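Local coordinates for ENT (Trypanosoma brucei brucei, PDB 5ZX1), which is of unknown function but carries an ENT domain, the helical part described here, and is probably linked to transcription or chromatin regulation, at residues R46-C49 with R50-M54. Residues are numbered along the deposited sequence; the frame is centred on the assembly and turned at random.
Sequences RSLC and RVLCM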
loop_
_atom_site.group_PDB
_atom_site.type_symbol
_atom_site.label_atom_id
_atom_site.label_comp_id
_atom_site.label_asym_id
_atom_site.label_seq_id
_atom_site.Cartn_x
_atom_site.Cartn_y
_atom_site.Cartn_z
ATOM N N ARG A 46 -1.985 0.853 3.771
ATOM C CA ARG A 46 -1.957 2.052 2.937
ATOM C C ARG A 46 -0.607 2.200 2.247
ATOM O O ARG A 46 -0.510 2.321 1.020
ATOM C CB ARG A 46 -2.250 3.300 3.780
ATOM C CG ARG A 46 -2.218 4.598 2.985
ATOM C CD ARG A 46 -2.257 5.804 3.894
ATOM N NE ARG A 46 -1.980 7.036 3.154
ATOM C CZ ARG A 46 -0.843 7.730 3.222
ATOM N NH1 ARG A 46 -0.704 8.835 2.495
ATOM N NH2 ARG A 46 0.152 7.334 4.014
ATOM N N SER A 47 0.448 2.166 3.047
ATOM C CA SER A 47 1.775 2.331 2.516
ATOM C C SER A 47 2.089 1.194 1.542
ATOM O O SER A 47 2.897 1.357 0.622
ATOM C CB SER A 47 2.793 2.376 3.648
ATOM O OG SER A 47 3.000 1.071 4.134
ATOM N N LEU A 48 1.434 0.052 1.730
ATOM C CA LEU A 48 1.604 -1.085 0.832
ATOM C C LEU A 48 1.016 -0.810 -0.543
ATOM O O LEU A 48 1.623 -1.129 -1.562
ATOM C CB LEU A 48 0.946 -2.329 1.421
ATOM C CG LEU A 48 1.822 -3.516 1.801
ATOM C CD1 LEU A 48 0.924 -4.724 1.943
ATOM C CD2 LEU A 48 2.884 -3.760 0.755
ATOM N N CYS A 49 -0.186 -0.248 -0.574
ATOM C CA CYS A 49 -0.790 0.126 -1.849
ATOM C C CYS A 49 0.048 1.162 -2.616
ATOM O O CYS A 49 0.287 1.018 -3.809
ATOM C CB CYS A 49 -2.194 0.670 -1.612
ATOM S SG CYS A 49 -3.376 -0.612 -1.170
ATOM N N ARG A 50 0.498 2.203 -1.924
ATOM C CA ARG A 50 1.165 3.324 -2.586
ATOM C C ARG A 50 2.431 2.843 -3.264
ATOM O O ARG A 50 2.647 3.030 -4.472
ATOM C CB ARG A 50 1.487 4.436 -1.583
ATOM C CG ARG A 50 0.271 4.933 -0.833
ATOM C CD ARG A 50 0.650 5.554 0.497
ATOM N NE ARG A 50 1.717 6.524 0.326
ATOM C CZ ARG A 50 1.562 7.737 -0.196
ATOM N NH1 ARG A 50 0.374 8.152 -0.622
ATOM N NH2 ARG A 50 2.617 8.525 -0.309
ATOM N N VAL A 51 3.250 2.194 -2.458
ATOM C CA VAL A 51 4.517 1.666 -2.882
ATOM C C VAL A 51 4.397 0.617 -4.007
ATOM O O VAL A 51 5.169 0.635 -4.963
ATOM C CB VAL A 51 5.226 1.111 -1.635
ATOM C CG1 VAL A 51 6.140 0.012 -1.985
ATOM C CG2 VAL A 51 5.965 2.218 -0.935
ATOM N N LEU A 52 3.437 -0.291 -3.925
ATOM C CA LEU A 52 3.294 -1.253 -5.015
ATOM C C LEU A 52 2.832 -0.546 -6.294
ATOM O O LEU A 52 3.133 -0.990 -7.410
ATOM C CB LEU A 52 2.324 -2.375 -4.636
ATOM C CG LEU A 52 2.895 -3.336 -3.595
ATOM C CD1 LEU A 52 2.078 -4.623 -3.476
ATOM C CD2 LEU A 52 4.361 -3.633 -3.888
ATOM N N CYS A 53 2.124 0.569 -6.135
ATOM C CA CYS A 53 1.719 1.361 -7.290
ATOM C C CYS A 53 2.870 2.218 -7.832
ATOM O O CYS A 53 2.905 2.540 -9.017
ATOM C CB CYS A 53 0.534 2.247 -6.932
ATOM S SG CYS A 53 -0.949 1.332 -6.620
ATOM N N MET A 54 3.807 2.600 -6.974
ATOM C CA MET A 54 4.964 3.340 -7.450
ATOM C C MET A 54 5.792 2.490 -8.399
ATOM O O MET A 54 6.398 3.004 -9.341
ATOM C CB MET A 54 5.831 3.799 -6.292
ATOM C CG MET A 54 5.259 4.946 -5.507
ATOM S SD MET A 54 6.393 5.284 -4.143
ATOM C CE MET A 54 5.494 6.559 -3.248
#
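Arg50 reaches back over one turn of helix 30-56 and stacks its guanidinium, offset, on that of Arg46. Its CB sits 3.9 Å and its CG 3.3 Å from Arg46 O. CD then passes over the centre of the Arg46 guanidinium, 3.8 Å from Arg46 CZ. A chi3 of 50° bends the chain at CD, and the planar group continues outward alongside that of Arg46. Arg50 NE faces Arg46 CZ and NH1. Arg46 NH1 lies over the rim of the Arg50 guanidinium, 3.4 Å from Arg50 NH1; both are donors and do not hydrogen-bond. The two planes are 17° from parallel, with centres 4.2 Å apart. The extended Arg46 chain, CG anti to the backbone N (chi1 179°), carries its guanidinium out to Arg50 CD.

The backbone of the contact is ordinary alpha-helix. Arg50 N bonds to Arg46 O at 3.1 Å, and the next three residues repeat the i to i+4 pattern, ending with Cys53 N on Cys49 O. On another face, Leu48 CD2 touches Leu52 CG at 4.4 Å. Both leucines pack on helix 62-74, while buried Cys49 meets Leu86 and Ala89 of helix 79-91. Arg50 and Cys53 reach Val95 of helix 93-101. This turn packs against three other helices of the ENT domain.

Nearby acidic groups probably ease the cost of placing two positive charges close together. Arg50 NH1 has a long, weak ion pair with Asp92, and Arg46 touches Glu85. Flat stacking also leaves the N-H groups directed largely outward within their planes, where they can meet acceptors or water.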